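Local coordinates for protein acetyl-CoA C-acetyltransferase (Syntrophomonas wolfei subsp. wolfei, PDB 7N7Z) that probably catalyses the thiolase condensation of two acetyl-CoA molecules to acetoacetyl-CoA, or the reverse thiolytic cleavage, at residues E54-T59 and C86-N91; A58-A63 and H358-T363; I113-A118 and A257-F262; R97-A102 and V280-E285; R29-A34 and A63-L68. All coordinates share one frame; numbering follows the deposited sequence.

How the interactions relate
Four of the five contacts are buried and one lies at the surface, and their chemistry changes accordingly. Interactions 1 and 3 are buried strand pairings that share the central sheet, one parallel and one antiparallel; strands 54-58 and 113-121 lie next to each other in it, and main-chain bonds do most of the work. Interaction 2 continues from the same strand end as interaction 1 and is also buried, but it is a bare van der Waals approach beside the predicted active site. Interaction 4, buried as well, sets helix 94-107 against another strand of that sheet and mixes apolar contact with charges and water. Interaction 5, at the surface, depends on side-chain-to-backbone bonds and bridging waters.

Interaction 1 of 5, residues E54-T59 and C86-N91; sequences EIVGAT and CMVSQN
Val56 swings CG1 trans to its main-chain N (chi1 -173°), while Val88 holds its own CG1 between N and the carbonyl carbon (chi1 51°), and these rotations bring Val56 CG1 to 4.0 Å from Val88 CG1. The same Val56 CG1 lies 3.8 Å from Cys86 SG, so one methyl touches two residues of the partner strand. Val88 CG1 also rests 3.4 Å from Gly57 O. Ala58 shares this face, where Ala98 and Ile101 of helix 94-107 cover Val88. Further along, Thr59 and Met87 meet: the thioether chain of Met87 runs out extended and bends only at its end, and Thr59 CG2 sits 3.6 Å from Met87 SD. Thr59 OG1 points another way and is held by Val119 O. Pro69 and Pro70 of helix 69-76 pack on Met87.

Between these two layers the backbones pair around Gly57. Gly57 N donates to Cys86 O at 2.9 Å, and Val88 N donates to Gly57 O at 2.8 Å, both bonds running nearly along the C=O axis. Outward from this centre the pairing fades: Cys86 N to Ile55 O and Thr59 N to Val88 O are weak, consistent with strands whose directions differ by 34°. Met87, Val88 and Ser89 also pair antiparallel with a strand of the second subunit, so the sheet runs on across the interface. The arrangement is the parallel strand pair of a beta-alpha-beta unit, strand 54-58, helix 69-76 and strand 84-89, within the central sheet of the thiolase fold.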
# COMPACT_ATOMS: atom_id res chain seq x y z
N GLU B 54 -30.33 23.25 0.95
CA GLU B 54 -28.93 22.86 0.98
C GLU B 54 -28.76 21.67 1.91
O GLU B 54 -29.67 21.30 2.65
CB GLU B 54 -28.04 24.02 1.43
CG GLU B 54 -28.18 24.38 2.91
CD GLU B 54 -27.20 25.43 3.37
OE1 GLU B 54 -26.17 25.62 2.69
OE2 GLU B 54 -27.45 26.07 4.41
N ILE B 55 -27.56 21.10 1.87
CA ILE B 55 -27.10 20.16 2.89
C ILE B 55 -25.73 20.63 3.35
O ILE B 55 -24.85 20.92 2.53
CB ILE B 55 -27.02 18.71 2.36
CG1 ILE B 55 -26.57 17.77 3.48
CG2 ILE B 55 -26.09 18.62 1.17
CD1 ILE B 55 -26.53 16.31 3.09
N VAL B 56 -25.56 20.73 4.67
CA VAL B 56 -24.26 20.99 5.28
C VAL B 56 -23.84 19.71 5.97
O VAL B 56 -24.40 19.33 7.01
CB VAL B 56 -24.32 22.17 6.26
CG1 VAL B 56 -22.92 22.52 6.74
CG2 VAL B 56 -24.97 23.38 5.61
N GLY B 57 -22.87 19.01 5.39
CA GLY B 57 -22.45 17.71 5.87
C GLY B 57 -21.22 17.82 6.76
O GLY B 57 -20.24 18.47 6.40
N ALA B 58 -21.30 17.17 7.92
CA ALA B 58 -20.21 17.14 8.88
C ALA B 58 -19.57 15.76 8.89
O ALA B 58 -20.27 14.74 8.87
CB ALA B 58 -20.70 17.50 10.28
N THR B 59 -18.24 15.74 8.93
CA THR B 59 -17.47 14.51 9.07
C THR B 59 -16.02 14.88 9.30
O THR B 59 -15.56 15.92 8.83
CB THR B 59 -17.59 13.61 7.83
OG1 THR B 59 -17.19 12.28 8.16
CG2 THR B 59 -16.72 14.13 6.69
N CYS B 86 -21.97 21.29 0.94
CA CYS B 86 -20.61 21.53 1.42
C CYS B 86 -20.32 20.56 2.55
O CYS B 86 -21.24 20.01 3.17
CB CYS B 86 -20.41 22.98 1.87
SG CYS B 86 -21.03 23.33 3.53
N MET B 87 -19.04 20.37 2.82
CA MET B 87 -18.56 19.48 3.86
C MET B 87 -17.69 20.27 4.82
O MET B 87 -16.76 20.96 4.39
CB MET B 87 -17.78 18.31 3.27
CG MET B 87 -17.32 17.29 4.29
SD MET B 87 -16.77 15.77 3.50
CE MET B 87 -15.22 16.32 2.81
N VAL B 88 -17.99 20.17 6.11
CA VAL B 88 -17.31 20.95 7.14
C VAL B 88 -16.68 19.99 8.14
O VAL B 88 -17.19 18.89 8.38
CB VAL B 88 -18.28 21.92 7.85
CG1 VAL B 88 -19.52 21.19 8.32
CG2 VAL B 88 -17.60 22.63 9.02
N SER B 89 -15.57 20.43 8.73
CA SER B 89 -14.89 19.65 9.75
C SER B 89 -14.36 20.58 10.83
O SER B 89 -13.66 21.56 10.53
CB SER B 89 -13.73 18.84 9.16
OG SER B 89 -13.09 18.07 10.16
N GLN B 90 -14.72 20.29 12.08
CA GLN B 90 -14.11 20.88 13.27
C GLN B 90 -13.83 19.78 14.28
O GLN B 90 -14.15 19.88 15.47
CB GLN B 90 -15.01 21.97 13.86
CG GLN B 90 -14.29 22.88 14.86
CD GLN B 90 -15.04 24.18 15.12
OE1 GLN B 90 -15.63 24.76 14.22
NE2 GLN B 90 -14.99 24.65 16.37
N ASN B 91 -13.22 18.69 13.79
CA ASN B 91 -12.96 17.48 14.57
C ASN B 91 -14.22 17.05 15.32
O ASN B 91 -15.24 16.73 14.70
CB ASN B 91 -11.78 17.70 15.51
CG ASN B 91 -10.44 17.46 14.83
OD1 ASN B 91 -10.33 16.62 13.94
ND2 ASN B 91 -9.42 18.20 15.26

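Interaction 2 of 5, residues A58-A63 and H358-T363; sequences ATCLHA and HPVGAT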
# COMPACT_ATOMS: atom_id res chain seq x y z
N ALA B 58 -21.30 17.17 7.92
CA ALA B 58 -20.21 17.14 8.88
C ALA B 58 -19.57 15.76 8.89
O ALA B 58 -20.27 14.74 8.87
CB ALA B 58 -20.70 17.50 10.28
N THR B 59 -18.24 15.74 8.93
CA THR B 59 -17.47 14.51 9.07
C THR B 59 -16.02 14.88 9.30
O THR B 59 -15.56 15.92 8.83
CB THR B 59 -17.59 13.61 7.83
OG1 THR B 59 -17.19 12.28 8.16
CG2 THR B 59 -16.72 14.13 6.69
N CYS B 60 -15.31 14.03 10.04
CA CYS B 60 -13.91 14.31 10.34
C CYS B 60 -12.97 13.68 9.32
O CYS B 60 -11.96 14.29 8.95
CB CYS B 60 -13.57 13.84 11.76
SG CYS B 60 -11.82 13.97 12.21
N LEU B 61 -13.27 12.47 8.85
CA LEU B 61 -12.41 11.74 7.91
C LEU B 61 -13.15 11.53 6.59
O LEU B 61 -13.90 10.57 6.42
CB LEU B 61 -11.93 10.41 8.51
CG LEU B 61 -10.67 10.46 9.39
CD1 LEU B 61 -9.43 10.75 8.56
CD2 LEU B 61 -10.81 11.49 10.49
N HIS B 62 -12.92 12.46 5.66
CA HIS B 62 -13.49 12.39 4.31
C HIS B 62 -13.00 11.16 3.56
O HIS B 62 -13.79 10.49 2.87
CB HIS B 62 -13.11 13.67 3.57
CG HIS B 62 -13.33 13.63 2.09
ND1 HIS B 62 -12.65 14.47 1.22
CD2 HIS B 62 -14.17 12.90 1.32
CE1 HIS B 62 -13.05 14.24 -0.01
NE2 HIS B 62 -13.97 13.29 0.02
N ALA B 63 -11.71 10.85 3.67
CA ALA B 63 -11.06 9.90 2.78
C ALA B 63 -11.87 8.62 2.60
O ALA B 63 -12.35 8.03 3.58
CB ALA B 63 -9.67 9.56 3.32
N HIS B 358 -17.74 7.80 21.01
CA HIS B 358 -17.44 9.11 20.44
C HIS B 358 -17.17 8.99 18.95
O HIS B 358 -16.01 8.99 18.51
CB HIS B 358 -16.25 9.75 21.16
CG HIS B 358 -15.92 11.13 20.68
ND1 HIS B 358 -16.88 12.00 20.19
CD2 HIS B 358 -14.75 11.80 20.61
CE1 HIS B 358 -16.31 13.14 19.85
NE2 HIS B 358 -15.01 13.04 20.10
N PRO B 359 -18.21 8.89 18.14
CA PRO B 359 -18.02 9.06 16.69
C PRO B 359 -17.71 10.51 16.40
O PRO B 359 -18.61 11.35 16.47
CB PRO B 359 -19.36 8.62 16.09
CG PRO B 359 -20.36 8.82 17.19
CD PRO B 359 -19.62 8.64 18.50
N VAL B 360 -16.45 10.82 16.08
CA VAL B 360 -15.98 12.20 16.12
C VAL B 360 -16.86 13.11 15.27
O VAL B 360 -17.36 14.13 15.74
CB VAL B 360 -14.50 12.27 15.69
CG1 VAL B 360 -13.96 13.68 15.86
CG2 VAL B 360 -13.67 11.28 16.48
N GLY B 361 -17.02 12.77 13.99
CA GLY B 361 -17.74 13.65 13.09
C GLY B 361 -19.21 13.80 13.40
O GLY B 361 -19.80 14.85 13.13
N ALA B 362 -19.83 12.76 13.96
CA ALA B 362 -21.25 12.78 14.26
C ALA B 362 -21.57 13.34 15.63
O ALA B 362 -22.69 13.82 15.85
CB ALA B 362 -21.83 11.37 14.15
N THR B 363 -20.61 13.32 16.56
CA THR B 363 -20.92 13.61 17.95
C THR B 363 -21.41 15.04 18.13
O THR B 363 -22.32 15.30 18.93
CB THR B 363 -19.68 13.37 18.82
OG1 THR B 363 -19.35 11.98 18.81
CG2 THR B 363 -19.95 13.81 20.26
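Just after strand 54-58 the chain passes so close to the first turn of helix 360-378 that Thr59 CA lies 4.1 Å from Gly361 CA and Cys60 N 3.9 Å from the same atom. Gly361 has no side chain, and this lets the two backbones come so near. What surrounds that point is apolar and modest. Val360 extends CG1 on the side of CB opposite its amide N (chi1 -175°) and offers this methyl to Cys60, with Val360 CG1 4.1 Å from Cys60 CB. The sulfur of Cys60 heads elsewhere, toward Asn91. On the other flank Ala58 CB stands 4.0 Å from Gly361 O. Across the two segments the contact is van der Waals only.

The side-chain hydrogen bonds made inside these segments belong to 358-363. His358 ND1 donates to Thr363 OG1 at 2.8 Å, with the hydroxyl 19° out of the ring plane. Thr363 OG1 in turn donates to Pro359 O, from above the carbonyl plane, and Thr363 N gives that oxygen a second bond. Val360 CA lies over one face of the imidazole, toward the rim, and together with the ND1 bond this should limit rotation of the ring. His358 is predicted to be a proton acceptor of the active site, and it touches Cys92, the predicted acyl-carrying cysteine.

Glu120 of strand 113-121 holds the backbone N of both Cys60 and Leu61. Ala58 meanwhile packs on Ser94 and Ala98 of helix 94-107, so the contact sits between helices 94-107 and 360-378 where strand 54-58 gives way to the loop before helix 69-76.

Interaction 3 of 5, residues I113-A118 and A257-F262; sequences ISLVTA and AAAAVF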
# COMPACT_ATOMS: atom_id res chain seq x y z
N ILE B 113 -34.67 26.35 4.33
CA ILE B 113 -34.62 25.00 4.89
C ILE B 113 -33.23 24.44 4.61
O ILE B 113 -32.79 24.43 3.45
CB ILE B 113 -35.70 24.09 4.30
CG1 ILE B 113 -37.05 24.82 4.25
CG2 ILE B 113 -35.81 22.80 5.11
CD1 ILE B 113 -38.16 24.01 3.62
N SER B 114 -32.56 23.97 5.65
CA SER B 114 -31.21 23.42 5.53
C SER B 114 -31.15 22.06 6.20
O SER B 114 -31.61 21.90 7.33
CB SER B 114 -30.17 24.36 6.15
OG SER B 114 -29.98 25.51 5.35
N LEU B 115 -30.59 21.08 5.49
CA LEU B 115 -30.32 19.77 6.06
C LEU B 115 -28.90 19.74 6.58
O LEU B 115 -27.97 20.19 5.90
CB LEU B 115 -30.53 18.68 5.01
CG LEU B 115 -30.09 17.27 5.40
CD1 LEU B 115 -30.81 16.80 6.66
CD2 LEU B 115 -30.32 16.29 4.26
N VAL B 116 -28.72 19.23 7.80
CA VAL B 116 -27.40 19.06 8.39
C VAL B 116 -27.22 17.57 8.68
O VAL B 116 -28.02 16.97 9.39
CB VAL B 116 -27.23 19.88 9.68
CG1 VAL B 116 -25.86 19.62 10.30
CG2 VAL B 116 -27.41 21.36 9.38
N THR B 117 -26.16 16.99 8.11
CA THR B 117 -25.79 15.61 8.38
C THR B 117 -24.44 15.58 9.07
O THR B 117 -23.55 16.38 8.75
CB THR B 117 -25.73 14.78 7.09
OG1 THR B 117 -24.76 15.34 6.20
CG2 THR B 117 -27.09 14.76 6.41
N ALA B 118 -24.29 14.67 10.03
CA ALA B 118 -23.06 14.52 10.79
C ALA B 118 -22.79 13.03 10.92
O ALA B 118 -23.62 12.30 11.47
CB ALA B 118 -23.15 15.18 12.16
N ALA B 257 -24.21 8.18 12.60
CA ALA B 257 -24.63 9.30 11.78
C ALA B 257 -25.84 9.95 12.43
O ALA B 257 -26.76 9.26 12.89
CB ALA B 257 -24.98 8.86 10.35
N ALA B 258 -25.83 11.28 12.47
CA ALA B 258 -26.97 12.07 12.93
C ALA B 258 -27.36 13.05 11.84
O ALA B 258 -26.56 13.40 10.97
CB ALA B 258 -26.64 12.82 14.22
N ALA B 259 -28.61 13.50 11.88
CA ALA B 259 -29.11 14.45 10.90
C ALA B 259 -30.19 15.31 11.54
O ALA B 259 -30.81 14.93 12.53
CB ALA B 259 -29.66 13.74 9.66
N ALA B 260 -30.41 16.48 10.95
CA ALA B 260 -31.39 17.42 11.46
C ALA B 260 -31.85 18.33 10.33
O ALA B 260 -31.08 18.66 9.43
CB ALA B 260 -30.82 18.25 12.62
N VAL B 261 -33.12 18.73 10.40
CA VAL B 261 -33.71 19.66 9.45
C VAL B 261 -33.96 20.97 10.17
O VAL B 261 -34.74 21.03 11.13
CB VAL B 261 -35.02 19.11 8.86
CG1 VAL B 261 -35.64 20.12 7.90
CG2 VAL B 261 -34.76 17.79 8.15
N PHE B 262 -33.29 22.03 9.72
CA PHE B 262 -33.42 23.36 10.30
C PHE B 262 -34.25 24.24 9.38
O PHE B 262 -34.30 24.03 8.17
CB PHE B 262 -32.05 23.99 10.54
CG PHE B 262 -31.19 23.22 11.51
CD1 PHE B 262 -30.37 22.20 11.07
CD2 PHE B 262 -31.22 23.52 12.86
CE1 PHE B 262 -29.59 21.49 11.96
CE2 PHE B 262 -30.44 22.81 13.75
CZ PHE B 262 -29.62 21.80 13.30
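Ser114 and Phe262 form the first of three antiparallel hydrogen-bonded pairs, each with two backbone bonds. Ser114 N reaches Phe262 O at 3.1 Å, and Phe262 N returns to Ser114 O. Val116 and Ala260 repeat the exchange, Val116 N to Ala260 O being 2.9 Å and almost straight at 172°. In the last pair Ala118 N donates to Ala258 O at 2.8 Å, and Ala258 N donates back to Ala118 O. Intervening residues turn their amides the other way: Leu115 and Thr117 are bonded to strand 54-58, so the main chain of 113-118 finds partners along both sides. CA-H contacts add to this, with Ala259 CA 3.1 Å from Val116 O. Ser114 OG is satisfied by Glu54 OE2 and Thr111 OG1.

The side chains add no polar bonds across the pair. Phe262 CG lies trans to the carbonyl carbon (chi1 -62°), which carries the ring back over the neighbouring strand; there Val116 CG2 meets Phe262 CE1 at 3.4 Å, obliquely, while Ser114 O lies at the ring edge in its plane. Thr99 and Cys103 of helix 94-107 also touch this ring. Toward the sheet's other face, Leu115 CD1 comes 3.3 Å from Ala260 O, and Ile113 CG2 runs alongside Val261 CG1 at 3.9 Å. Ala37 of helix 30-45 packs on Ala259 there.

The main-chain polar atoms that face each other are thus paired, and six backbone bonds define the register of a fully buried strand pair; its small or apolar side chains suit the close packing of helices 94-107 and 30-45 on its two faces.

Interaction 4 of 5, residues R97-A102 and V280-E285; sequences RATEIA and VGICSE
Glu100 and Ile282 meet where helix 94-107 packs on strand 277-285 of the central sheet, at the edge of a charged cluster on the subunit interface. The glutamate is extended throughout (chi1 -164°, chi2 -176°) and lies across the isoleucine: Glu100 CB is 3.8 Å from Ile282 CD1, and Glu100 CG is 3.7 Å from Ile282 CG2. Thr99 CG2 adds a looser touch to Ile282 CD1.

Glu100 OE1 sits 3.1 Å from Ile282 O, two acceptors that Lys110 NZ of the second subunit brings together by a salt bridge to the carboxylate and a weak bond to the carbonyl. Helix and strand run at 123° to each other, joining the N-terminal and C-terminal thiolase family regions; upstream in the strand, Val280 and Gly281 form a classic beta bulge opposite Leu398.

Arg97 NE is 3.2 Å from Glu100 OE2, which lies well out of the guanidinium plane, so only the charges pair. A water 3.4 Å above the centre of the guanidinium donates to Glu100 OE2 and bonds to Ser284 OG. Arg97 NH1 is bonded to Gln90 OE1, while Arg97 NH2 forms a salt bridge with Glu54 of the second subunit.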
# COMPACT_ATOMS: atom_id res chain seq x y z
N ARG B 97 -20.59 22.55 14.17
CA ARG B 97 -20.23 23.63 13.25
C ARG B 97 -21.06 23.58 11.98
O ARG B 97 -21.45 24.63 11.45
CB ARG B 97 -18.74 23.57 12.91
CG ARG B 97 -18.21 24.81 12.17
CD ARG B 97 -18.31 26.07 13.02
NE ARG B 97 -17.95 27.28 12.29
CZ ARG B 97 -16.73 27.82 12.28
NH1 ARG B 97 -15.73 27.28 12.94
NH2 ARG B 97 -16.53 28.94 11.60
N ALA B 98 -21.35 22.38 11.47
CA ALA B 98 -22.31 22.25 10.38
C ALA B 98 -23.65 22.87 10.77
O ALA B 98 -24.30 23.53 9.96
CB ALA B 98 -22.49 20.78 10.00
N THR B 99 -24.07 22.66 12.02
CA THR B 99 -25.31 23.26 12.50
C THR B 99 -25.24 24.78 12.45
O THR B 99 -26.19 25.44 12.01
CB THR B 99 -25.60 22.78 13.92
OG1 THR B 99 -25.82 21.36 13.91
CG2 THR B 99 -26.83 23.48 14.49
N GLU B 100 -24.12 25.35 12.89
CA GLU B 100 -23.97 26.80 12.87
C GLU B 100 -24.00 27.34 11.44
O GLU B 100 -24.74 28.28 11.13
CB GLU B 100 -22.68 27.21 13.57
CG GLU B 100 -22.63 28.69 13.93
CD GLU B 100 -21.30 29.11 14.53
OE1 GLU B 100 -21.30 29.89 15.50
OE2 GLU B 100 -20.24 28.66 14.02
N ILE B 101 -23.19 26.75 10.55
CA ILE B 101 -23.13 27.22 9.17
C ILE B 101 -24.52 27.25 8.55
O ILE B 101 -24.92 28.22 7.91
CB ILE B 101 -22.16 26.35 8.35
CG1 ILE B 101 -20.72 26.57 8.82
CG2 ILE B 101 -22.29 26.66 6.87
CD1 ILE B 101 -19.77 25.47 8.40
N ALA B 102 -25.28 26.16 8.74
CA ALA B 102 -26.63 26.11 8.19
C ALA B 102 -27.54 27.13 8.85
O ALA B 102 -28.30 27.83 8.16
CB ALA B 102 -27.20 24.70 8.36
N VAL B 280 -30.97 29.27 20.21
CA VAL B 280 -30.74 30.43 21.07
C VAL B 280 -29.35 31.01 20.85
O VAL B 280 -29.19 32.22 20.68
CB VAL B 280 -30.95 30.04 22.55
CG1 VAL B 280 -30.68 31.24 23.46
CG2 VAL B 280 -32.35 29.49 22.78
N GLY B 281 -28.33 30.16 20.85
CA GLY B 281 -26.97 30.60 20.64
C GLY B 281 -26.09 29.45 20.23
O GLY B 281 -26.45 28.28 20.40
N ILE B 282 -24.94 29.79 19.67
CA ILE B 282 -23.98 28.80 19.20
C ILE B 282 -22.70 29.54 18.82
O ILE B 282 -22.74 30.56 18.13
CB ILE B 282 -24.54 28.00 18.01
CG1 ILE B 282 -23.55 26.91 17.59
CG2 ILE B 282 -24.85 28.92 16.84
CD1 ILE B 282 -24.17 25.81 16.76
N CYS B 283 -21.55 29.03 19.26
CA CYS B 283 -20.29 29.72 19.02
C CYS B 283 -19.15 28.76 19.30
O CYS B 283 -19.35 27.65 19.82
CB CYS B 283 -20.17 30.97 19.90
SG CYS B 283 -20.11 30.65 21.67
N SER B 284 -17.95 29.20 18.95
CA SER B 284 -16.72 28.47 19.23
C SER B 284 -15.85 29.27 20.18
O SER B 284 -16.02 30.48 20.36
CB SER B 284 -15.94 28.18 17.94
OG SER B 284 -16.75 27.51 16.98
N GLU B 285 -14.90 28.57 20.81
CA GLU B 285 -13.90 29.21 21.66
C GLU B 285 -12.80 28.20 21.95
O GLU B 285 -13.07 27.10 22.45
CB GLU B 285 -14.53 29.73 22.95
CG GLU B 285 -13.55 30.49 23.84
CD GLU B 285 -13.17 31.86 23.28
OE1 GLU B 285 -13.85 32.32 22.33
OE2 GLU B 285 -12.20 32.46 23.78
O HOH W 1 -17.40 29.26 15.30

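Interaction 5 of 5, residues R29-A34 and A63-L68; sequences RANDLA and AGNGSL
Arg29 and Asn31, at the start of helix 30-45, reach across to the loop 63-68 that leads into helix 69-76, and both bind it through its backbone carbonyls. Arg29 bends at chi2 and chi3 (-73° and -60°), which turns the edge of its guanidinium to Gly64 O. The Arg29 NH2 to Gly64 O bond is very short and bent, so its detailed geometry is doubtful. A water bridges the same groups, 2.8 Å from Arg29 NH1 and 2.9 Å from Gly64 O. A second water lies between Arg29 NH2, 3.1 Å away, and Ala63 O.

Arg29 is the N-cap residue of helix 30-45, and the contact joins the start of that helix to the loop leading into helix 69-76, whose own N-cap is Leu68. The loop turns through glycines with positive phi at Gly64 and Gly66, and Asp150 of the second subunit accepts bonds from the backbone N of both.

Asn31 supplies the firmer bond: Asn31 ND2 donates to Asn65 O at 2.8 Å with an angle of 149°, the carbonyl oxygen lying close to the amide plane. The oxygen end of that amide, Asn31 OD1, rests 3.7 Å from Asn65 CB. Ala30 CB comes 4.0 Å from Asn65 CG. Pro69 and Ile73 of helix 69-76 also pack on the Asn31 side chain.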
# COMPACT_ATOMS: atom_id res chain seq x y z
N ARG B 29 -20.88 1.94 5.24
CA ARG B 29 -20.02 3.08 5.00
C ARG B 29 -20.69 4.37 5.47
O ARG B 29 -21.91 4.43 5.66
CB ARG B 29 -19.65 3.18 3.52
CG ARG B 29 -18.97 1.93 2.97
CD ARG B 29 -17.54 1.80 3.46
NE ARG B 29 -16.71 2.94 3.07
CZ ARG B 29 -16.21 3.12 1.86
NH1 ARG B 29 -16.43 2.26 0.88
NH2 ARG B 29 -15.46 4.20 1.62
N ALA B 30 -19.87 5.41 5.65
CA ALA B 30 -20.35 6.64 6.26
C ALA B 30 -21.53 7.23 5.49
O ALA B 30 -22.50 7.71 6.10
CB ALA B 30 -19.21 7.66 6.34
N ASN B 31 -21.48 7.20 4.16
CA ASN B 31 -22.53 7.84 3.37
C ASN B 31 -23.87 7.13 3.53
O ASN B 31 -24.92 7.78 3.51
CB ASN B 31 -22.13 7.88 1.90
CG ASN B 31 -20.92 8.76 1.65
OD1 ASN B 31 -20.48 9.49 2.53
ND2 ASN B 31 -20.38 8.69 0.44
N ASP B 32 -23.86 5.81 3.69
CA ASP B 32 -25.11 5.07 3.82
C ASP B 32 -25.71 5.22 5.21
O ASP B 32 -26.94 5.15 5.36
CB ASP B 32 -24.89 3.60 3.47
CG ASP B 32 -24.21 3.43 2.12
OD1 ASP B 32 -24.70 4.01 1.13
OD2 ASP B 32 -23.19 2.72 2.05
N LEU B 33 -24.87 5.41 6.24
CA LEU B 33 -25.40 5.79 7.54
C LEU B 33 -25.99 7.20 7.50
O LEU B 33 -27.05 7.45 8.08
CB LEU B 33 -24.30 5.72 8.60
CG LEU B 33 -23.86 4.34 9.09
CD1 LEU B 33 -22.51 4.44 9.79
CD2 LEU B 33 -24.90 3.73 10.01
N ALA B 34 -25.30 8.12 6.82
CA ALA B 34 -25.81 9.48 6.69
C ALA B 34 -27.17 9.49 5.99
O ALA B 34 -28.06 10.26 6.37
CB ALA B 34 -24.81 10.34 5.93
N ALA B 63 -11.71 10.85 3.67
CA ALA B 63 -11.06 9.90 2.78
C ALA B 63 -11.87 8.62 2.60
O ALA B 63 -12.35 8.03 3.58
CB ALA B 63 -9.67 9.56 3.32
N GLY B 64 -12.03 8.20 1.34
CA GLY B 64 -12.66 6.95 1.00
C GLY B 64 -14.13 7.03 0.67
O GLY B 64 -14.69 6.05 0.16
N ASN B 65 -14.78 8.16 0.94
CA ASN B 65 -16.23 8.28 0.82
C ASN B 65 -16.67 9.02 -0.45
O ASN B 65 -17.84 9.40 -0.55
CB ASN B 65 -16.80 8.97 2.06
CG ASN B 65 -16.66 8.11 3.31
OD1 ASN B 65 -16.03 8.52 4.29
ND2 ASN B 65 -17.25 6.92 3.28
N GLY B 66 -15.76 9.23 -1.40
CA GLY B 66 -16.15 9.75 -2.70
C GLY B 66 -16.13 11.26 -2.78
O GLY B 66 -15.77 11.99 -1.85
N SER B 67 -16.54 11.75 -3.95
CA SER B 67 -16.54 13.18 -4.23
C SER B 67 -17.67 13.86 -3.47
O SER B 67 -18.84 13.48 -3.62
CB SER B 67 -16.69 13.43 -5.73
OG SER B 67 -15.52 13.04 -6.44
N LEU B 68 -17.33 14.88 -2.67
CA LEU B 68 -18.27 15.65 -1.86
C LEU B 68 -19.42 14.76 -1.38
O LEU B 68 -20.53 14.84 -1.92
CB LEU B 68 -18.81 16.84 -2.65
CG LEU B 68 -19.46 17.97 -1.84
CD1 LEU B 68 -18.51 18.48 -0.76
CD2 LEU B 68 -19.89 19.10 -2.77
O HOH W 2 -14.11 5.65 4.02
O HOH W 3 -14.66 3.39 -1.02